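Local coordinates for protein Myo-inositol phosphohydrolase (Mitsuokella multacida, PDB 4WU3) that probably removes phosphate groups from myo-inositol hexakisphosphate (phytate) as a protein-tyrosine-phosphatase-like enzyme, and binds an inositol tetrakisphosphate, at residues 101-106 with 200-205; 115-120 with 230-235; 236-241 with 254-259. The protein carries 2 engineered substitutions. All coordinates share one frame; numbering follows the deposited sequence.

Contact 1: 101-106 with 200-205; sequences ELEAIL and KQHGAN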
ATOM      1  N   GLU A 101      -8.715  17.642  28.793  1.00 12.95           N
ATOM      2  CA  GLU A 101      -9.076  18.048  27.429  1.00 11.96           C
ATOM      3  C   GLU A 101     -10.466  17.528  27.070  1.00 11.36           C
ATOM      4  O   GLU A 101     -11.235  18.207  26.391  1.00 10.62           O
ATOM      5  CB  GLU A 101      -8.022  17.593  26.416  1.00 13.11           C
ATOM      6  CG  GLU A 101      -6.693  18.326  26.576  1.00 13.56           C
ATOM      7  CD  GLU A 101      -5.568  17.736  25.749  1.00 14.88           C
ATOM      8  OE1 GLU A 101      -5.531  16.497  25.542  1.00 13.33           O
ATOM      9  OE2 GLU A 101      -4.698  18.532  25.325  1.00 16.95           O
ATOM     10  N   LEU A 102     -10.807  16.334  27.542  1.00 10.67           N
ATOM     11  CA  LEU A 102     -12.168  15.839  27.348  1.00 11.04           C
ATOM     12  C   LEU A 102     -13.150  16.779  28.048  1.00 12.00           C
ATOM     13  O   LEU A 102     -14.188  17.146  27.483  1.00 10.92           O
ATOM     14  CB  LEU A 102     -12.335  14.410  27.865  1.00 10.67           C
ATOM     15  CG  LEU A 102     -13.770  13.859  27.830  1.00 11.63           C
ATOM     16  CD1 LEU A 102     -14.308  13.779  26.411  1.00 11.51           C
ATOM     17  CD2 LEU A 102     -13.877  12.500  28.497  1.00 12.51           C
ATOM     18  N   GLU A 103     -12.811  17.183  29.270  1.00 13.43           N
ATOM     19  CA  GLU A 103     -13.683  18.075  30.043  1.00 15.15           C
ATOM     20  C   GLU A 103     -13.912  19.383  29.279  1.00 14.54           C
ATOM     21  O   GLU A 103     -15.040  19.882  29.211  1.00 15.32           O
ATOM     22  CB  GLU A 103     -13.111  18.312  31.441  1.00 17.08           C
ATOM     23  CG  GLU A 103     -13.317  17.119  32.367  1.00 18.80           C
ATOM     24  CD  GLU A 103     -12.354  17.086  33.545  1.00 21.87           C
ATOM     25  OE1 GLU A 103     -11.685  18.104  33.829  1.00 24.51           O
ATOM     26  OE2 GLU A 103     -12.264  16.023  34.191  1.00 25.47           O
ATOM     27  N   ALA A 104     -12.858  19.903  28.658  1.00 12.40           N
ATOM     28  CA  ALA A 104     -12.984  21.082  27.813  1.00 13.11           C
ATOM     29  C   ALA A 104     -13.882  20.822  26.595  1.00 14.03           C
ATOM     30  O   ALA A 104     -14.667  21.695  26.196  1.00 13.14           O
ATOM     31  CB  ALA A 104     -11.618  21.559  27.360  1.00 13.92           C
ATOM     32  N   ILE A 105     -13.761  19.635  25.995  1.00 12.32           N
ATOM     33  CA  ILE A 105     -14.638  19.266  24.872  1.00 11.60           C
ATOM     34  C   ILE A 105     -16.112  19.203  25.304  1.00 11.15           C
ATOM     35  O   ILE A 105     -16.984  19.775  24.666  1.00 10.68           O
ATOM     36  CB  ILE A 105     -14.248  17.907  24.266  1.00 11.01           C
ATOM     37  CG1 ILE A 105     -12.903  18.011  23.542  1.00 10.94           C
ATOM     38  CG2 ILE A 105     -15.334  17.440  23.313  1.00 11.46           C
ATOM     39  CD1 ILE A 105     -12.391  16.697  22.992  1.00 10.60           C
ATOM     40  N   LEU A 106     -16.373  18.503  26.400  1.00 12.81           N
ATOM     41  CA  LEU A 106     -17.728  18.370  26.920  1.00 14.95           C
ATOM     42  C   LEU A 106     -18.347  19.731  27.250  1.00 18.51           C
ATOM     43  O   LEU A 106     -19.526  19.958  27.001  1.00 19.31           O
ATOM     44  CB  LEU A 106     -17.728  17.478  28.157  1.00 14.12           C
ATOM     45  CG  LEU A 106     -17.466  16.003  27.887  1.00 13.64           C
ATOM     46  CD1 LEU A 106     -17.499  15.215  29.184  1.00 14.32           C
ATOM     47  CD2 LEU A 106     -18.483  15.468  26.902  1.00 13.04           C
ATOM     48  N   LYS A 200     -17.049   7.092  30.247  1.00 15.69           N
ATOM     49  CA  LYS A 200     -18.296   6.786  30.918  1.00 18.32           C
ATOM     50  C   LYS A 200     -18.380   7.393  32.324  1.00 17.95           C
ATOM     51  O   LYS A 200     -19.461   7.730  32.792  1.00 15.50           O
ATOM     52  CB  LYS A 200     -18.488   5.282  30.977  1.00 19.69           C
ATOM     53  CG  LYS A 200     -18.788   4.692  29.621  1.00 20.75           C
ATOM     54  CD  LYS A 200     -19.286   3.274  29.764  1.00 24.38           C
ATOM     55  CE  LYS A 200     -19.784   2.758  28.436  1.00 30.04           C
ATOM     56  NZ  LYS A 200     -20.183   1.327  28.531  1.00 34.52           N
ATOM     57  N   GLN A 201     -17.241   7.548  32.989  1.00 17.98           N
ATOM     58  CA  GLN A 201     -17.223   8.194  34.302  1.00 19.30           C
ATOM     59  C   GLN A 201     -17.565   9.668  34.188  1.00 18.74           C
ATOM     60  O   GLN A 201     -17.936  10.304  35.172  1.00 18.70           O
ATOM     61  CB  GLN A 201     -15.868   8.010  34.986  1.00 18.57           C
ATOM     62  CG  GLN A 201     -15.768   6.657  35.658  1.00 18.99           C
ATOM     63  CD  GLN A 201     -14.362   6.306  36.066  1.00 20.99           C
ATOM     64  OE1 GLN A 201     -13.529   7.182  36.303  1.00 21.57           O
ATOM     65  NE2 GLN A 201     -14.084   5.011  36.147  1.00 22.88           N
ATOM     66  N   HIS A 202     -17.447  10.208  32.981  1.00 17.21           N
ATOM     67  CA  HIS A 202     -17.875  11.570  32.737  1.00 17.07           C
ATOM     68  C   HIS A 202     -19.317  11.632  32.259  1.00 15.79           C
ATOM     69  O   HIS A 202     -19.816  12.698  31.919  1.00 15.35           O
ATOM     70  CB  HIS A 202     -16.932  12.255  31.754  1.00 18.18           C
ATOM     71  CG  HIS A 202     -15.678  12.746  32.398  1.00 19.77           C
ATOM     72  ND1 HIS A 202     -14.635  11.908  32.724  1.00 21.66           N
ATOM     73  CD2 HIS A 202     -15.322  13.977  32.829  1.00 21.14           C
ATOM     74  CE1 HIS A 202     -13.677  12.606  33.302  1.00 22.65           C
ATOM     75  NE2 HIS A 202     -14.069  13.866  33.380  1.00 24.82           N
ATOM     76  N   GLY A 203     -19.979  10.480  32.247  1.00 15.74           N
ATOM     77  CA  GLY A 203     -21.391  10.403  31.874  1.00 15.12           C
ATOM     78  C   GLY A 203     -21.626  10.383  30.379  1.00 15.41           C
ATOM     79  O   GLY A 203     -22.756  10.530  29.922  1.00 16.55           O
ATOM     80  N   ALA A 204     -20.563  10.199  29.605  1.00 14.83           N
ATOM     81  CA  ALA A 204     -20.686  10.210  28.155  1.00 13.35           C
ATOM     82  C   ALA A 204     -20.745   8.801  27.591  1.00 12.75           C
ATOM     83  O   ALA A 204     -20.604   7.822  28.313  1.00 10.40           O
ATOM     84  CB  ALA A 204     -19.533  10.989  27.534  1.00 14.49           C
ATOM     85  N   ASN A 205     -20.963   8.711  26.284  1.00 12.32           N
ATOM     86  CA  ASN A 205     -21.018   7.432  25.598  1.00 11.82           C
ATOM     87  C   ASN A 205     -19.745   7.147  24.808  1.00 12.08           C
ATOM     88  O   ASN A 205     -18.988   8.060  24.491  1.00 11.48           O
ATOM     89  CB  ASN A 205     -22.203   7.434  24.660  1.00 12.91           C
ATOM     90  CG  ASN A 205     -23.491   7.728  25.378  1.00 13.96           C
ATOM     91  OD1 ASN A 205     -24.062   6.845  26.014  1.00 14.98           O
ATOM     92  ND2 ASN A 205     -23.955   8.973  25.294  1.00 13.37           N
TER
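E103 on helix 99-108 faces H202, at the close of helix 195-201, with their CA atoms 8.2 Å apart, and one helical turn on L106 lies opposite A204, CA to CA 8.8 Å. The H202 side chain spans from one backbone toward the other. Its NE2 donates to OE2 of E103 over 2.9 Å, a nearly straight bond (167°) that lies almost in the ring plane and uses the anti lone pair of the oxygen. Carboxylate and ring are turned 38° apart, and the E103 chain runs extended beyond CG to cross the histidine at about a right angle. Two leucines suit the greasy parts of the same residue: L102 sets CD2 over one ring face near the rim, 4.3 Å from CG of H202, while CD1 of L106 rests 4.0 Å from its CB. With CG of H202 anti to its carbonyl carbon (chi1 -80°), the ring reaches across to helix 99-108. G203 then takes the positive phi of a Schellman motif, a conformation easy for glycine, and its N bonds to O of K200 at 2.9 Å. The other ring nitrogen, ND1, meets the backbone O of M198. Both nitrogens thus face oxygen acceptors, consistent with a protonated imidazole steadied by the E103 carboxylate and held against rotation at both ends.

Contact 2: 115-120 with 230-235; sequences QFYDVD and KSLPKD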
ATOM      1  N   GLN A 115     -25.752  12.929  25.677  1.00 12.64           N
ATOM      2  CA  GLN A 115     -25.909  12.968  24.226  1.00 14.73           C
ATOM      3  C   GLN A 115     -24.588  12.909  23.445  1.00 13.28           C
ATOM      4  O   GLN A 115     -24.576  13.026  22.225  1.00 13.07           O
ATOM      5  CB  GLN A 115     -26.692  14.215  23.834  1.00 16.17           C
ATOM      6  CG  GLN A 115     -28.184  14.006  23.984  1.00 17.38           C
ATOM      7  CD  GLN A 115     -28.581  13.738  25.413  1.00 21.23           C
ATOM      8  OE1 GLN A 115     -29.116  12.686  25.751  1.00 22.97           O
ATOM      9  NE2 GLN A 115     -28.351  14.709  26.247  1.00 23.42           N
ATOM     10  N   PHE A 116     -23.485  12.696  24.149  1.00 12.90           N
ATOM     11  CA  PHE A 116     -22.164  12.803  23.548  1.00 11.45           C
ATOM     12  C   PHE A 116     -21.584  11.406  23.336  1.00 11.00           C
ATOM     13  O   PHE A 116     -21.569  10.592  24.258  1.00  9.51           O
ATOM     14  CB  PHE A 116     -21.264  13.646  24.457  1.00 11.05           C
ATOM     15  CG  PHE A 116     -19.881  13.879  23.915  1.00 11.10           C
ATOM     16  CD1 PHE A 116     -19.614  14.951  23.098  1.00 10.85           C
ATOM     17  CD2 PHE A 116     -18.845  13.040  24.256  1.00 11.08           C
ATOM     18  CE1 PHE A 116     -18.342  15.167  22.598  1.00 11.50           C
ATOM     19  CE2 PHE A 116     -17.575  13.254  23.770  1.00 11.09           C
ATOM     20  CZ  PHE A 116     -17.322  14.319  22.937  1.00 11.46           C
ATOM     21  N   TYR A 117     -21.123  11.136  22.113  1.00  9.87           N
ATOM     22  CA  TYR A 117     -20.517   9.845  21.778  1.00  9.04           C
ATOM     23  C   TYR A 117     -19.062  10.028  21.368  1.00  8.51           C
ATOM     24  O   TYR A 117     -18.765  10.688  20.383  1.00  9.08           O
ATOM     25  CB  TYR A 117     -21.296   9.143  20.658  1.00  8.73           C
ATOM     26  CG  TYR A 117     -22.677   8.713  21.088  1.00  9.34           C
ATOM     27  CD1 TYR A 117     -23.700   9.639  21.188  1.00  9.31           C
ATOM     28  CD2 TYR A 117     -22.955   7.388  21.426  1.00  9.92           C
ATOM     29  CE1 TYR A 117     -24.963   9.264  21.605  1.00 10.05           C
ATOM     30  CE2 TYR A 117     -24.229   7.008  21.850  1.00  9.51           C
ATOM     31  CZ  TYR A 117     -25.226   7.952  21.927  1.00  9.56           C
ATOM     32  OH  TYR A 117     -26.507   7.614  22.334  1.00 10.89           O
ATOM     33  N   ASP A 118     -18.164   9.454  22.154  1.00  8.12           N
ATOM     34  CA  ASP A 118     -16.760   9.412  21.830  1.00  7.84           C
ATOM     35  C   ASP A 118     -16.559   8.263  20.867  1.00  7.23           C
ATOM     36  O   ASP A 118     -16.761   7.103  21.225  1.00  7.55           O
ATOM     37  CB  ASP A 118     -15.942   9.194  23.104  1.00  8.78           C
ATOM     38  CG  ASP A 118     -14.468   8.961  22.832  1.00  9.23           C
ATOM     39  OD1 ASP A 118     -13.952   9.463  21.809  1.00 10.87           O
ATOM     40  OD2 ASP A 118     -13.819   8.276  23.655  1.00  9.24           O
ATOM     41  N   VAL A 119     -16.192   8.593  19.636  1.00  6.38           N
ATOM     42  CA  VAL A 119     -15.855   7.585  18.648  1.00  6.16           C
ATOM     43  C   VAL A 119     -14.347   7.495  18.557  1.00  5.82           C
ATOM     44  O   VAL A 119     -13.689   8.338  17.931  1.00  5.71           O
ATOM     45  CB  VAL A 119     -16.453   7.905  17.265  1.00  6.53           C
ATOM     46  CG1 VAL A 119     -16.106   6.815  16.266  1.00  6.66           C
ATOM     47  CG2 VAL A 119     -17.967   8.065  17.366  1.00  6.27           C
ATOM     48  N   ASP A 120     -13.830   6.445  19.190  1.00  5.79           N
ATOM     49  CA  ASP A 120     -12.412   6.194  19.352  1.00  5.73           C
ATOM     50  C   ASP A 120     -11.907   5.308  18.231  1.00  5.75           C
ATOM     51  O   ASP A 120     -12.160   4.104  18.227  1.00  5.81           O
ATOM     52  CB  ASP A 120     -12.200   5.500  20.700  1.00  5.90           C
ATOM     53  CG  ASP A 120     -10.758   5.171  20.977  1.00  6.02           C
ATOM     54  OD1 ASP A 120      -9.904   5.504  20.138  1.00  5.57           O
ATOM     55  OD2 ASP A 120     -10.483   4.572  22.049  1.00  6.92           O
ATOM     56  N   LYS A 230     -26.752   3.973  12.565  1.00 12.81           N
ATOM     57  CA  LYS A 230     -28.183   3.825  12.350  1.00 13.84           C
ATOM     58  C   LYS A 230     -28.974   3.644  13.641  1.00 13.55           C
ATOM     59  O   LYS A 230     -30.182   3.842  13.661  1.00 12.62           O
ATOM     60  CB  LYS A 230     -28.438   2.646  11.421  1.00 16.06           C
ATOM     61  CG  LYS A 230     -27.999   2.919   9.992  1.00 18.89           C
ATOM     62  CD  LYS A 230     -27.696   1.637   9.238  1.00 21.46           C
ATOM     63  CE  LYS A 230     -28.967   0.876   8.913  1.00 25.41           C
ATOM     64  NZ  LYS A 230     -28.659  -0.372   8.161  1.00 26.09           N
ATOM     65  N   SER A 231     -28.295   3.277  14.720  1.00 13.01           N
ATOM     66  CA  SER A 231     -28.974   3.058  15.979  1.00 15.03           C
ATOM     67  C   SER A 231     -28.917   4.297  16.868  1.00 13.83           C
ATOM     68  O   SER A 231     -29.419   4.262  17.982  1.00 16.02           O
ATOM     69  CB  SER A 231     -28.358   1.867  16.715  1.00 17.02           C
ATOM     70  OG  SER A 231     -27.105   2.231  17.282  1.00 23.04           O
ATOM     71  N   LEU A 232     -28.318   5.387  16.388  1.00 11.69           N
ATOM     72  CA  LEU A 232     -28.151   6.575  17.223  1.00 11.34           C
ATOM     73  C   LEU A 232     -29.448   7.328  17.431  1.00 10.60           C
ATOM     74  O   LEU A 232     -30.266   7.411  16.540  1.00  9.24           O
ATOM     75  CB  LEU A 232     -27.148   7.546  16.615  1.00 10.49           C
ATOM     76  CG  LEU A 232     -25.712   7.081  16.712  1.00 10.88           C
ATOM     77  CD1 LEU A 232     -24.795   8.037  15.961  1.00 10.42           C
ATOM     78  CD2 LEU A 232     -25.333   6.964  18.174  1.00 11.09           C
ATOM     79  N   PRO A 233     -29.620   7.889  18.622  1.00 10.55           N
ATOM     80  CA  PRO A 233     -30.710   8.800  18.771  1.00 11.49           C
ATOM     81  C   PRO A 233     -30.478  10.040  17.942  1.00 12.58           C
ATOM     82  O   PRO A 233     -29.360  10.463  17.700  1.00 14.39           O
ATOM     83  CB  PRO A 233     -30.726   9.128  20.268  1.00 11.45           C
ATOM     84  CG  PRO A 233     -29.458   8.611  20.828  1.00 11.05           C
ATOM     85  CD  PRO A 233     -28.980   7.545  19.900  1.00 11.22           C
ATOM     86  N   LYS A 234     -31.552  10.621  17.487  1.00 14.10           N
ATOM     87  CA  LYS A 234     -31.425  11.773  16.665  1.00 16.30           C
ATOM     88  C   LYS A 234     -30.671  12.919  17.310  1.00 14.15           C
ATOM     89  O   LYS A 234     -30.163  13.757  16.607  1.00 13.92           O
ATOM     90  CB  LYS A 234     -32.804  12.253  16.326  1.00 20.05           C
ATOM     91  CG  LYS A 234     -33.360  11.672  15.061  1.00 25.45           C
ATOM     92  CD  LYS A 234     -34.786  12.142  14.977  1.00 34.49           C
ATOM     93  CE  LYS A 234     -35.422  11.862  13.641  1.00 40.69           C
ATOM     94  NZ  LYS A 234     -36.831  12.328  13.733  1.00 48.29           N
ATOM     95  N   ASP A 235     -30.618  13.028  18.620  1.00 14.07           N
ATOM     96  CA  ASP A 235     -29.982  14.202  19.152  1.00 12.99           C
ATOM     97  C   ASP A 235     -28.522  13.929  19.498  1.00 13.23           C
ATOM     98  O   ASP A 235     -27.904  14.641  20.289  1.00 15.86           O
ATOM     99  CB  ASP A 235     -30.752  14.674  20.364  1.00 13.16           C
ATOM    100  CG  ASP A 235     -30.840  13.625  21.438  1.00 14.15           C
ATOM    101  OD1 ASP A 235     -30.690  12.425  21.137  1.00 15.71           O
ATOM    102  OD2 ASP A 235     -31.066  13.997  22.605  1.00 16.42           O
TER
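Y117 and L232 make the central meeting: CD2 of the leucine sits over the middle of the tyrosine ring, 3.9 Å from the ring centroid and 12° off its normal, a well-centred CH-pi contact. The side chains run antiparallel alongside one another, so that the hydroxyl end of the tyrosine runs on to the next residue, where Y117 OH lies 3.5 Å from CG of P233. A tyrosine suits this place because its ring offers a broad face to one methyl of the branched leucine, and its hydroxyl reaches on to the proline. Cutting the side chain back to an alanine here would probably leave the L232 methyl without its ring and P233 without the hydroxyl beside it. Farther along, Q115 lies beside D235, with CG of the glutamine 3.2 Å from OD2 of the acid, a packing contact between aliphatic carbon and carboxylate.

What positions the ring is its strand. CG of Y117 stands anti to the carbonyl carbon (chi1 -67°), which turns the phenol toward the loop, and backbone hydrogen bonds to W237 and H239 fix the residue within the sheet. L238, A236 and N205 also touch its side chain. On the loop, S231 OG bonds to the backbone O of F228, tying the turn to the end of helix 219-230.

The loop belongs to a beta-alpha-beta crossover in which helix 219-230 carries the chain from strand 205-211 over strand 116-122 to parallel strand 237-241. Y117 meets it at the surface, whereas the neighbouring F116 points the other way, onto helix 99-108.

Contact 3: 236-241 with 254-259; sequences AWLHYH and VMHDIL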
ATOM      1  N   ALA A 236     -27.969  12.889  18.905  1.00 12.24           N
ATOM      2  CA  ALA A 236     -26.651  12.427  19.290  1.00 10.72           C
ATOM      3  C   ALA A 236     -25.562  13.360  18.775  1.00  9.76           C
ATOM      4  O   ALA A 236     -25.625  13.841  17.648  1.00 10.29           O
ATOM      5  CB  ALA A 236     -26.425  11.021  18.769  1.00 10.21           C
ATOM      6  N   TRP A 237     -24.563  13.613  19.608  1.00  8.54           N
ATOM      7  CA  TRP A 237     -23.417  14.380  19.177  1.00  8.14           C
ATOM      8  C   TRP A 237     -22.241  13.427  19.071  1.00  7.94           C
ATOM      9  O   TRP A 237     -21.937  12.713  20.015  1.00  7.98           O
ATOM     10  CB  TRP A 237     -23.114  15.508  20.158  1.00  7.70           C
ATOM     11  CG  TRP A 237     -22.000  16.360  19.688  1.00  7.09           C
ATOM     12  CD1 TRP A 237     -20.679  16.049  19.712  1.00  7.02           C
ATOM     13  CD2 TRP A 237     -22.098  17.651  19.096  1.00  7.09           C
ATOM     14  NE1 TRP A 237     -19.943  17.061  19.174  1.00  7.17           N
ATOM     15  CE2 TRP A 237     -20.790  18.061  18.777  1.00  7.44           C
ATOM     16  CE3 TRP A 237     -23.163  18.494  18.785  1.00  6.79           C
ATOM     17  CZ2 TRP A 237     -20.515  19.292  18.187  1.00  6.80           C
ATOM     18  CZ3 TRP A 237     -22.893  19.704  18.184  1.00  7.03           C
ATOM     19  CH2 TRP A 237     -21.580  20.095  17.898  1.00  7.32           C
ATOM     20  N   LEU A 238     -21.607  13.411  17.903  1.00  8.41           N
ATOM     21  CA  LEU A 238     -20.479  12.527  17.624  1.00  7.99           C
ATOM     22  C   LEU A 238     -19.147  13.270  17.611  1.00  7.36           C
ATOM     23  O   LEU A 238     -18.979  14.260  16.906  1.00  6.39           O
ATOM     24  CB  LEU A 238     -20.675  11.840  16.272  1.00  8.33           C
ATOM     25  CG  LEU A 238     -21.831  10.840  16.188  1.00  9.18           C
ATOM     26  CD1 LEU A 238     -21.753  10.050  14.888  1.00 10.00           C
ATOM     27  CD2 LEU A 238     -21.826   9.894  17.376  1.00  9.63           C
ATOM     28  N   HIS A 239     -18.204  12.781  18.404  1.00  7.17           N
ATOM     29  CA  HIS A 239     -16.861  13.322  18.409  1.00  6.96           C
ATOM     30  C   HIS A 239     -15.901  12.232  17.970  1.00  6.97           C
ATOM     31  O   HIS A 239     -15.728  11.241  18.682  1.00  7.48           O
ATOM     32  CB  HIS A 239     -16.470  13.814  19.805  1.00  7.30           C
ATOM     33  CG  HIS A 239     -15.119  14.440  19.846  1.00  6.76           C
ATOM     34  ND1 HIS A 239     -14.903  15.751  19.487  1.00  6.78           N
ATOM     35  CD2 HIS A 239     -13.901  13.920  20.134  1.00  6.91           C
ATOM     36  CE1 HIS A 239     -13.614  16.021  19.573  1.00  7.15           C
ATOM     37  NE2 HIS A 239     -12.983  14.929  19.968  1.00  6.98           N
ATOM     38  N   TYR A 240     -15.304  12.407  16.791  1.00  6.68           N
ATOM     39  CA  TYR A 240     -14.362  11.440  16.240  1.00  6.39           C
ATOM     40  C   TYR A 240     -12.942  11.801  16.647  1.00  6.78           C
ATOM     41  O   TYR A 240     -12.546  12.980  16.639  1.00  7.35           O
ATOM     42  CB  TYR A 240     -14.422  11.421  14.712  1.00  5.83           C
ATOM     43  CG  TYR A 240     -15.758  11.047  14.135  1.00  5.60           C
ATOM     44  CD1 TYR A 240     -16.172   9.731  14.097  1.00  5.33           C
ATOM     45  CD2 TYR A 240     -16.600  12.017  13.604  1.00  5.60           C
ATOM     46  CE1 TYR A 240     -17.400   9.388  13.564  1.00  5.38           C
ATOM     47  CE2 TYR A 240     -17.822  11.689  13.070  1.00  5.27           C
ATOM     48  CZ  TYR A 240     -18.225  10.374  13.049  1.00  5.33           C
ATOM     49  OH  TYR A 240     -19.463  10.043  12.523  1.00  4.88           O
ATOM     50  N   HIS A 241     -12.164  10.794  17.003  1.00  6.92           N
ATOM     51  CA  HIS A 241     -10.753  11.031  17.243  1.00  6.97           C
ATOM     52  C   HIS A 241      -9.874   9.806  16.962  1.00  7.05           C
ATOM     53  O   HIS A 241     -10.313   8.649  17.037  1.00  5.95           O
ATOM     54  CB  HIS A 241     -10.544  11.531  18.669  1.00  7.15           C
ATOM     55  CG  HIS A 241     -10.359  10.438  19.665  1.00  7.29           C
ATOM     56  ND1 HIS A 241      -9.141   9.827  19.875  1.00  8.19           N
ATOM     57  CD2 HIS A 241     -11.234   9.841  20.504  1.00  7.34           C
ATOM     58  CE1 HIS A 241      -9.278   8.893  20.798  1.00  8.34           C
ATOM     59  NE2 HIS A 241     -10.538   8.882  21.194  1.00  8.20           N
ATOM     60  N   VAL A 254     -15.292  13.147   7.005  1.00  6.98           N
ATOM     61  CA  VAL A 254     -15.766  13.093   5.620  1.00  6.75           C
ATOM     62  C   VAL A 254     -16.914  12.096   5.454  1.00  6.60           C
ATOM     63  O   VAL A 254     -17.908  12.410   4.804  1.00  6.59           O
ATOM     64  CB  VAL A 254     -14.622  12.737   4.652  1.00  6.90           C
ATOM     65  CG1 VAL A 254     -15.159  12.313   3.293  1.00  6.75           C
ATOM     66  CG2 VAL A 254     -13.691  13.927   4.498  1.00  7.04           C
ATOM     67  N   MET A 255     -16.796  10.908   6.038  1.00  6.25           N
ATOM     68  CA  MET A 255     -17.913   9.950   6.034  1.00  6.81           C
ATOM     69  C   MET A 255     -19.184  10.531   6.671  1.00  6.83           C
ATOM     70  O   MET A 255     -20.285  10.388   6.142  1.00  6.58           O
ATOM     71  CB  MET A 255     -17.527   8.662   6.766  1.00  7.18           C
ATOM     72  CG  MET A 255     -16.503   7.813   6.032  1.00  8.08           C
ATOM     73  SD  MET A 255     -15.821   6.513   7.084  1.00  8.87           S
ATOM     74  CE  MET A 255     -17.277   5.496   7.369  1.00  8.47           C
ATOM     75  N   HIS A 256     -19.026  11.179   7.817  1.00  7.07           N
ATOM     76  CA  HIS A 256     -20.148  11.801   8.516  1.00  7.12           C
ATOM     77  C   HIS A 256     -20.840  12.831   7.618  1.00  7.25           C
ATOM     78  O   HIS A 256     -22.059  12.801   7.443  1.00  6.17           O
ATOM     79  CB  HIS A 256     -19.640  12.461   9.807  1.00  7.32           C
ATOM     80  CG  HIS A 256     -20.721  12.859  10.766  1.00  7.07           C
ATOM     81  ND1 HIS A 256     -21.135  12.050  11.804  1.00  7.73           N
ATOM     82  CD2 HIS A 256     -21.461  13.987  10.853  1.00  7.24           C
ATOM     83  CE1 HIS A 256     -22.093  12.659  12.481  1.00  7.43           C
ATOM     84  NE2 HIS A 256     -22.302  13.840  11.929  1.00  7.42           N
ATOM     85  N   ASP A 257     -20.044  13.736   7.049  1.00  7.54           N
ATOM     86  CA  ASP A 257     -20.549  14.789   6.171  1.00  7.87           C
ATOM     87  C   ASP A 257     -21.332  14.140   5.025  1.00  8.55           C
ATOM     88  O   ASP A 257     -22.429  14.572   4.679  1.00  7.90           O
ATOM     89  CB  ASP A 257     -19.372  15.607   5.642  1.00  8.39           C
ATOM     90  CG  ASP A 257     -19.783  16.951   5.061  1.00  9.85           C
ATOM     91  OD1 ASP A 257     -20.955  17.123   4.669  1.00 12.17           O
ATOM     92  OD2 ASP A 257     -18.914  17.843   4.969  1.00  9.96           O
ATOM     93  N   ILE A 258     -20.773  13.075   4.458  1.00  8.36           N
ATOM     94  CA  ILE A 258     -21.417  12.355   3.364  1.00  9.22           C
ATOM     95  C   ILE A 258     -22.765  11.744   3.774  1.00  9.82           C
ATOM     96  O   ILE A 258     -23.753  11.825   3.040  1.00 11.21           O
ATOM     97  CB  ILE A 258     -20.489  11.236   2.851  1.00  9.46           C
ATOM     98  CG1 ILE A 258     -19.382  11.830   1.966  1.00  9.22           C
ATOM     99  CG2 ILE A 258     -21.291  10.179   2.114  1.00  9.91           C
ATOM    100  CD1 ILE A 258     -18.192  10.911   1.787  1.00  8.94           C
ATOM    101  N   LEU A 259     -22.801  11.123   4.946  1.00 10.21           N
ATOM    102  CA  LEU A 259     -24.040  10.537   5.472  1.00 10.46           C
ATOM    103  C   LEU A 259     -25.138  11.585   5.681  1.00 11.11           C
ATOM    104  O   LEU A 259     -26.325  11.286   5.542  1.00 12.47           O
ATOM    105  CB  LEU A 259     -23.770   9.817   6.788  1.00 10.00           C
ATOM    106  CG  LEU A 259     -23.113   8.443   6.670  1.00  9.79           C
ATOM    107  CD1 LEU A 259     -22.551   7.992   8.008  1.00  8.52           C
ATOM    108  CD2 LEU A 259     -24.116   7.430   6.125  1.00 10.22           C
TER
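One polar bond ties Y240 of strand 237-241 to H256 of helix 247-261: the phenol OH and ring atom ND1 lie 2.7 Å apart, and ND1 approaches in the plane of the tyrosine ring. CG of H256 stands anti to its own backbone N (chi1 -167°), which throws the imidazole off the helix toward the strand. At its far end NE2 meets the backbone O of M89, so both ring nitrogens are satisfied in a buried setting. Histidine suits this place because it can serve two polar partners through its two ring nitrogens.

The aromatic rings meet obliquely, with centroids 5.5 Å apart and planes at 73°. Beside the hydrogen bond, CE2 of Y240 comes to 3.8 Å from CB of H256.

Apolar packing comes from L238, two residues back and on the same side of the strand. Its CD1 touches the imidazole edge in the ring plane, 3.6 Å from CE1 of H256. F225 of helix 219-230 also touches Y240.

The strand and helix flank a connection that matches the HCX5R P-loop of protein tyrosine phosphatases, except that a serine, probably engineered, stands at the cysteine position. A buried hydroxyl paired with a buried imidazole, bordered by a leucine, is likely to limit the rotation of the imidazole, gripped at both nitrogens, and joins helix 247-261 to the central strand through a buried polar bond.

In the fold
From the N terminus the chain passes through helix 99-108 into strand 116-122, opening contacts 1 and 2 in turn. Contact 1 closes at 200-205, at the C-terminal end of helix 195-201, and contact 2 closes later at 230-235, so the two loops cross along the chain. Contact 3 comes after both: strand 237-241 runs into helix 247-261 through a loop of five residues. The sheet unites them. N205, where contact 1 ends, pairs with strand 116-122 through F116 and D118, while strand 237-241 pairs with the other edge of that strand. Contact 1 lies on one side of the sheet; contacts 2 and 3 tie a loop and a helix to the other.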